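Local structure of malic enzyme (Entamoeba histolytica, 3NV9) at residues 196-208 with 378-391. The protein probably catalyses the oxidative decarboxylation of malate to pyruvate with a nicotinamide dinucleotide as electron acceptor, as other malic enzymes do. Residues are numbered along the deposited sequence; the frame is centred on the assembly and turned at random.
Sequences QGTASVTLAGLLN and ITDNMAIAASRALA. With SO4 (sulfate ion), chain C.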
ATOM      1  N   GLN A 196     -13.714  14.620  11.547  1.00 23.27           N
ATOM      2  CA  GLN A 196     -13.144  15.983  11.441  1.00 24.64           C
ATOM      3  C   GLN A 196     -12.923  16.491   9.953  1.00 23.74           C
ATOM      4  O   GLN A 196     -13.059  17.668   9.644  1.00 21.57           O
ATOM      5  CB  GLN A 196     -11.826  16.061  12.216  1.00 24.81           C
ATOM      6  CG  GLN A 196     -11.891  15.732  13.700  1.00 25.63           C
ATOM      7  CD  GLN A 196     -10.506  15.416  14.248  1.00 26.24           C
ATOM      8  OE1 GLN A 196      -9.804  14.558  13.695  1.00 23.73           O
ATOM      9  NE2 GLN A 196     -10.088  16.131  15.323  1.00 25.85           N
ATOM     10  N   GLY A 197     -12.613  15.564   9.048  1.00 23.30           N
ATOM     11  CA  GLY A 197     -12.428  15.897   7.646  1.00 23.03           C
ATOM     12  C   GLY A 197     -13.626  16.586   7.051  1.00 22.60           C
ATOM     13  O   GLY A 197     -13.512  17.721   6.571  1.00 23.01           O
ATOM     14  N   THR A 198     -14.774  15.911   7.093  1.00 21.71           N
ATOM     15  CA  THR A 198     -16.049  16.484   6.635  1.00 21.45           C
ATOM     16  C   THR A 198     -16.430  17.760   7.372  1.00 20.74           C
ATOM     17  O   THR A 198     -16.921  18.679   6.794  1.00 22.65           O
ATOM     18  CB  THR A 198     -17.200  15.443   6.764  1.00 22.07           C
ATOM     19  OG1 THR A 198     -16.914  14.317   5.924  1.00 22.11           O
ATOM     20  CG2 THR A 198     -18.585  16.058   6.387  1.00 20.53           C
ATOM     21  N   ALA A 199     -16.284  17.782   8.682  1.00 21.59           N
ATOM     22  CA  ALA A 199     -16.627  18.943   9.472  1.00 20.59           C
ATOM     23  C   ALA A 199     -15.651  20.060   9.133  1.00 20.92           C
ATOM     24  O   ALA A 199     -16.059  21.191   9.012  1.00 21.17           O
ATOM     25  CB  ALA A 199     -16.578  18.613  10.928  1.00 19.69           C
ATOM     26  N   SER A 200     -14.382  19.758   8.900  1.00 21.19           N
ATOM     27  CA  SER A 200     -13.475  20.843   8.410  1.00 22.93           C
ATOM     28  C   SER A 200     -14.006  21.642   7.188  1.00 22.37           C
ATOM     29  O   SER A 200     -14.093  22.862   7.223  1.00 22.39           O
ATOM     30  CB  SER A 200     -12.082  20.294   8.122  1.00 22.27           C
ATOM     31  OG  SER A 200     -11.194  21.336   7.860  1.00 23.80           O
ATOM     32  N   VAL A 201     -14.356  20.959   6.108  1.00 22.16           N
ATOM     33  CA  VAL A 201     -14.791  21.678   4.888  1.00 21.69           C
ATOM     34  C   VAL A 201     -16.197  22.215   5.060  1.00 22.73           C
ATOM     35  O   VAL A 201     -16.571  23.214   4.418  1.00 22.19           O
ATOM     36  CB  VAL A 201     -14.764  20.770   3.640  1.00 22.16           C
ATOM     37  CG1 VAL A 201     -13.326  20.336   3.376  1.00 22.99           C
ATOM     38  CG2 VAL A 201     -15.631  19.496   3.858  1.00 18.62           C
ATOM     39  N   THR A 202     -16.997  21.553   5.906  1.00 22.51           N
ATOM     40  CA  THR A 202     -18.355  22.078   6.134  1.00 23.99           C
ATOM     41  C   THR A 202     -18.319  23.466   6.795  1.00 23.73           C
ATOM     42  O   THR A 202     -18.983  24.388   6.342  1.00 24.37           O
ATOM     43  CB  THR A 202     -19.289  21.150   6.936  1.00 23.27           C
ATOM     44  OG1 THR A 202     -19.239  19.829   6.411  1.00 22.59           O
ATOM     45  CG2 THR A 202     -20.701  21.661   6.807  1.00 23.41           C
ATOM     46  N   LEU A 203     -17.555  23.574   7.880  1.00 25.00           N
ATOM     47  CA  LEU A 203     -17.234  24.855   8.497  1.00 24.99           C
ATOM     48  C   LEU A 203     -16.669  25.849   7.454  1.00 25.38           C
ATOM     49  O   LEU A 203     -17.128  26.991   7.380  1.00 26.19           O
ATOM     50  CB  LEU A 203     -16.237  24.672   9.674  1.00 23.82           C
ATOM     51  CG  LEU A 203     -15.903  26.008  10.360  1.00 23.41           C
ATOM     52  CD1 LEU A 203     -17.145  26.853  10.732  1.00 23.46           C
ATOM     53  CD2 LEU A 203     -15.052  25.805  11.557  1.00 25.72           C
ATOM     54  N   ALA A 204     -15.703  25.428   6.632  1.00 25.78           N
ATOM     55  CA  ALA A 204     -15.151  26.373   5.617  1.00 25.62           C
ATOM     56  C   ALA A 204     -16.223  26.966   4.717  1.00 25.87           C
ATOM     57  O   ALA A 204     -16.290  28.216   4.523  1.00 26.05           O
ATOM     58  CB  ALA A 204     -14.043  25.721   4.769  1.00 25.12           C
ATOM     59  N   GLY A 205     -17.072  26.108   4.154  1.00 25.49           N
ATOM     60  CA  GLY A 205     -18.180  26.620   3.319  1.00 26.02           C
ATOM     61  C   GLY A 205     -19.139  27.554   4.060  1.00 26.66           C
ATOM     62  O   GLY A 205     -19.495  28.623   3.588  1.00 26.13           O
ATOM     63  N   LEU A 206     -19.542  27.138   5.248  1.00 28.49           N
ATOM     64  CA  LEU A 206     -20.367  27.951   6.131  1.00 29.85           C
ATOM     65  C   LEU A 206     -19.754  29.350   6.360  1.00 29.55           C
ATOM     66  O   LEU A 206     -20.465  30.352   6.314  1.00 29.48           O
ATOM     67  CB  LEU A 206     -20.486  27.220   7.485  1.00 29.86           C
ATOM     68  CG  LEU A 206     -21.314  27.899   8.567  1.00 30.03           C
ATOM     69  CD1 LEU A 206     -22.771  27.969   8.182  1.00 29.51           C
ATOM     70  CD2 LEU A 206     -21.115  27.121   9.841  1.00 28.54           C
ATOM     71  N   LEU A 207     -18.447  29.396   6.636  1.00 29.63           N
ATOM     72  CA  LEU A 207     -17.741  30.670   6.871  1.00 29.27           C
ATOM     73  C   LEU A 207     -17.971  31.613   5.720  1.00 28.37           C
ATOM     74  O   LEU A 207     -18.441  32.728   5.922  1.00 28.24           O
ATOM     75  CB  LEU A 207     -16.236  30.452   7.103  1.00 29.39           C
ATOM     76  CG  LEU A 207     -15.903  29.872   8.479  1.00 29.99           C
ATOM     77  CD1 LEU A 207     -14.433  29.628   8.579  1.00 29.32           C
ATOM     78  CD2 LEU A 207     -16.381  30.778   9.647  1.00 31.28           C
ATOM     79  N   ASN A 208     -17.713  31.151   4.500  1.00 28.09           N
ATOM     80  CA  ASN A 208     -17.929  31.998   3.316  1.00 28.56           C
ATOM     81  C   ASN A 208     -19.379  32.297   2.960  1.00 29.50           C
ATOM     82  O   ASN A 208     -19.721  33.443   2.612  1.00 30.09           O
ATOM     83  CB  ASN A 208     -17.197  31.447   2.130  1.00 27.68           C
ATOM     84  CG  ASN A 208     -15.740  31.705   2.243  1.00 28.90           C
ATOM     85  OD1 ASN A 208     -15.340  32.609   2.960  1.00 27.54           O
ATOM     86  ND2 ASN A 208     -14.926  30.919   1.568  1.00 25.69           N
ATOM     87  N   ILE A 378      -4.921  14.372  15.298  1.00 28.72           N
ATOM     88  CA  ILE A 378      -5.528  15.475  14.580  1.00 27.24           C
ATOM     89  C   ILE A 378      -6.479  16.097  15.546  1.00 28.64           C
ATOM     90  O   ILE A 378      -7.501  15.495  15.884  1.00 28.58           O
ATOM     91  CB  ILE A 378      -6.302  15.122  13.234  1.00 27.40           C
ATOM     92  CG1 ILE A 378      -5.466  14.363  12.170  1.00 25.20           C
ATOM     93  CG2 ILE A 378      -6.792  16.364  12.582  1.00 25.06           C
ATOM     94  CD1 ILE A 378      -3.997  14.684  12.051  1.00 21.99           C
ATOM     95  N   THR A 379      -6.184  17.329  15.990  1.00 28.85           N
ATOM     96  CA  THR A 379      -7.072  17.967  16.993  1.00 28.53           C
ATOM     97  C   THR A 379      -8.166  18.689  16.263  1.00 28.03           C
ATOM     98  O   THR A 379      -8.043  18.908  15.064  1.00 27.84           O
ATOM     99  CB  THR A 379      -6.331  18.984  17.866  1.00 28.94           C
ATOM    100  OG1 THR A 379      -5.855  20.017  17.008  1.00 27.40           O
ATOM    101  CG2 THR A 379      -5.162  18.304  18.571  1.00 27.42           C
ATOM    102  N   ASP A 380      -9.215  19.073  16.988  1.00 27.59           N
ATOM    103  CA  ASP A 380     -10.302  19.872  16.433  1.00 27.87           C
ATOM    104  C   ASP A 380      -9.750  21.247  15.992  1.00 27.74           C
ATOM    105  O   ASP A 380     -10.130  21.779  14.969  1.00 29.09           O
ATOM    106  CB  ASP A 380     -11.450  20.056  17.430  1.00 26.50           C
ATOM    107  CG  ASP A 380     -12.306  18.794  17.617  1.00 29.93           C
ATOM    108  OD1 ASP A 380     -12.041  17.759  16.943  1.00 31.93           O
ATOM    109  OD2 ASP A 380     -13.276  18.840  18.453  1.00 29.11           O
ATOM    110  N   ASN A 381      -8.831  21.797  16.753  1.00 27.80           N
ATOM    111  CA  ASN A 381      -8.233  23.069  16.379  1.00 27.54           C
ATOM    112  C   ASN A 381      -7.568  23.007  15.002  1.00 26.44           C
ATOM    113  O   ASN A 381      -7.714  23.910  14.187  1.00 25.60           O
ATOM    114  CB  ASN A 381      -7.270  23.515  17.458  1.00 26.81           C
ATOM    115  CG  ASN A 381      -8.000  23.961  18.727  1.00 28.32           C
ATOM    116  OD1 ASN A 381      -9.216  24.135  18.724  1.00 27.84           O
ATOM    117  ND2 ASN A 381      -7.251  24.159  19.815  1.00 25.82           N
ATOM    118  N   MET A 382      -6.867  21.905  14.769  1.00 25.95           N
ATOM    119  CA  MET A 382      -6.145  21.694  13.543  1.00 26.07           C
ATOM    120  C   MET A 382      -7.148  21.611  12.396  1.00 27.15           C
ATOM    121  O   MET A 382      -6.956  22.267  11.367  1.00 27.87           O
ATOM    122  CB  MET A 382      -5.337  20.417  13.646  1.00 25.78           C
ATOM    123  CG  MET A 382      -4.040  20.612  14.386  1.00 24.23           C
ATOM    124  SD  MET A 382      -3.384  19.004  14.849  1.00 25.50           S
ATOM    125  CE  MET A 382      -2.782  18.388  13.230  1.00 24.04           C
ATOM    126  N   ALA A 383      -8.235  20.841  12.592  1.00 25.85           N
ATOM    127  CA  ALA A 383      -9.314  20.795  11.607  1.00 25.09           C
ATOM    128  C   ALA A 383      -9.857  22.166  11.285  1.00 24.32           C
ATOM    129  O   ALA A 383     -10.200  22.438  10.147  1.00 21.58           O
ATOM    130  CB  ALA A 383     -10.441  19.917  12.070  1.00 25.06           C
ATOM    131  N   ILE A 384      -9.979  23.003  12.311  1.00 25.25           N
ATOM    132  CA  ILE A 384     -10.556  24.357  12.150  1.00 26.14           C
ATOM    133  C   ILE A 384      -9.565  25.283  11.417  1.00 25.32           C
ATOM    134  O   ILE A 384      -9.937  26.070  10.589  1.00 26.05           O
ATOM    135  CB  ILE A 384     -11.019  24.942  13.506  1.00 26.50           C
ATOM    136  CG1 ILE A 384     -12.322  24.234  13.974  1.00 27.37           C
ATOM    137  CG2 ILE A 384     -11.212  26.471  13.411  1.00 26.13           C
ATOM    138  CD1 ILE A 384     -12.719  24.446  15.444  1.00 24.95           C
ATOM    139  N   ALA A 385      -8.288  25.139  11.693  1.00 24.96           N
ATOM    140  CA  ALA A 385      -7.298  25.939  10.982  1.00 25.12           C
ATOM    141  C   ALA A 385      -7.419  25.648   9.451  1.00 24.69           C
ATOM    142  O   ALA A 385      -7.381  26.561   8.635  1.00 24.65           O
ATOM    143  CB  ALA A 385      -5.889  25.570  11.522  1.00 23.46           C
ATOM    144  N   ALA A 386      -7.580  24.369   9.080  1.00 23.27           N
ATOM    145  CA  ALA A 386      -7.733  24.020   7.675  1.00 22.76           C
ATOM    146  C   ALA A 386      -8.957  24.677   7.110  1.00 23.27           C
ATOM    147  O   ALA A 386      -8.916  25.131   5.944  1.00 24.12           O
ATOM    148  CB  ALA A 386      -7.769  22.495   7.438  1.00 21.23           C
ATOM    149  N   SER A 387     -10.038  24.765   7.908  1.00 23.18           N
ATOM    150  CA  SER A 387     -11.262  25.431   7.456  1.00 23.15           C
ATOM    151  C   SER A 387     -11.022  26.889   7.150  1.00 23.73           C
ATOM    152  O   SER A 387     -11.522  27.397   6.156  1.00 23.70           O
ATOM    153  CB  SER A 387     -12.387  25.405   8.491  1.00 23.69           C
ATOM    154  OG  SER A 387     -12.599  24.160   9.044  1.00 21.83           O
ATOM    155  N   ARG A 388     -10.289  27.583   8.009  1.00 24.74           N
ATOM    156  CA  ARG A 388     -10.100  29.033   7.777  1.00 24.94           C
ATOM    157  C   ARG A 388      -9.230  29.202   6.566  1.00 25.15           C
ATOM    158  O   ARG A 388      -9.529  30.030   5.736  1.00 26.18           O
ATOM    159  CB  ARG A 388      -9.498  29.762   8.970  1.00 25.39           C
ATOM    160  CG  ARG A 388     -10.363  29.741  10.247  1.00 28.08           C
ATOM    161  CD  ARG A 388      -9.695  30.558  11.402  1.00 35.00           C
ATOM    162  NE  ARG A 388     -10.468  30.434  12.645  1.00 45.25           N
ATOM    163  CZ  ARG A 388     -11.747  30.812  12.812  1.00 46.10           C
ATOM    164  NH1 ARG A 388     -12.438  31.380  11.822  1.00 45.60           N
ATOM    165  NH2 ARG A 388     -12.339  30.622  13.994  1.00 48.51           N
ATOM    166  N   ALA A 389      -8.183  28.380   6.451  1.00 25.24           N
ATOM    167  CA  ALA A 389      -7.281  28.395   5.302  1.00 25.05           C
ATOM    168  C   ALA A 389      -8.051  28.168   4.009  1.00 25.72           C
ATOM    169  O   ALA A 389      -7.791  28.846   2.993  1.00 26.58           O
ATOM    170  CB  ALA A 389      -6.203  27.327   5.459  1.00 25.02           C
ATOM    171  N   LEU A 390      -8.995  27.205   4.032  1.00 25.02           N
ATOM    172  CA  LEU A 390      -9.775  26.848   2.826  1.00 23.42           C
ATOM    173  C   LEU A 390     -10.719  27.981   2.454  1.00 23.69           C
ATOM    174  O   LEU A 390     -10.855  28.360   1.281  1.00 23.81           O
ATOM    175  CB  LEU A 390     -10.572  25.523   3.015  1.00 20.95           C
ATOM    176  CG  LEU A 390     -11.471  25.098   1.861  1.00 19.86           C
ATOM    177  CD1 LEU A 390     -10.731  25.081   0.550  1.00 18.99           C
ATOM    178  CD2 LEU A 390     -12.085  23.695   2.107  1.00 19.50           C
ATOM    179  N   ALA A 391     -11.412  28.486   3.458  1.00 23.95           N
ATOM    180  CA  ALA A 391     -12.356  29.562   3.263  1.00 24.55           C
ATOM    181  C   ALA A 391     -11.629  30.841   2.823  1.00 24.85           C
ATOM    182  O   ALA A 391     -12.070  31.489   1.908  1.00 25.06           O
ATOM    183  CB  ALA A 391     -13.083  29.802   4.534  1.00 24.53           C
TER
HETATM  184  S   SO4 C 488      -8.821  17.192  20.849  1.00 46.28           S
HETATM  185  O1  SO4 C 488      -8.869  18.004  22.041  1.00 49.20           O
HETATM  186  O2  SO4 C 488      -7.436  16.780  20.635  1.00 47.69           O
HETATM  187  O3  SO4 C 488      -9.658  16.014  21.033  1.00 52.69           O
HETATM  188  O4  SO4 C 488      -9.424  17.922  19.761  1.00 46.61           O
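Gln196 reaches from helix 196-208 to the start of helix 380-391. Its CB rests on Ala383 CB at 4.1 Å; with CG anti to the carbonyl carbon (chi1 -59°) and the chain extended beyond, CG passes Asp380 OD1, OE1 lies against CB and CG2 of Ile378, and NE2 spends both hydrogens across the contact. One goes to Ile378 O (NE2 to O 2.7 Å), which it meets from above the carbonyl plane; the other goes to Asp380 OD1 on its anti lone pair. Both acceptors lie close to the amide plane, which fixes the rotation of the amide; the carboxylate plane is turned 65° from it. OD2 of Asp380 forms a salt bridge with Arg236, and Asp380 N donates a nearly straight hydrogen bond to O4 of a sulfate, probably from the crystallisation liquor, which Arg183 also binds. Just before, Thr379 caps the helix in a capping box with Met382, and its OG1 also hydrogen-bonds Asp428. The two helices, both within the NAD-binding domain, of the Rossmann clan, run at 39° with axes 7.9 Å apart, a closeness allowed by small residues: Ala204 and Ser387 bring their CA atoms within 4.4 Å. Here two serines swap bonds with the opposite backbone, Ser200 OG to Ala383 O and Ser387 OG to Ser200 O, each 2.7 Å; each oxygen also accepts its own helix's backbone N-H, from Ser387 and Ala204 respectively. Ala204 CB sits between Leu390 CD2 and Ala391 CB, with Val201 CG1 also on Leu390 CD2. Farther along, Asn208 ND2 donates to Ala391 O at 2.9 Å, nearly straight, and to Ile404 O.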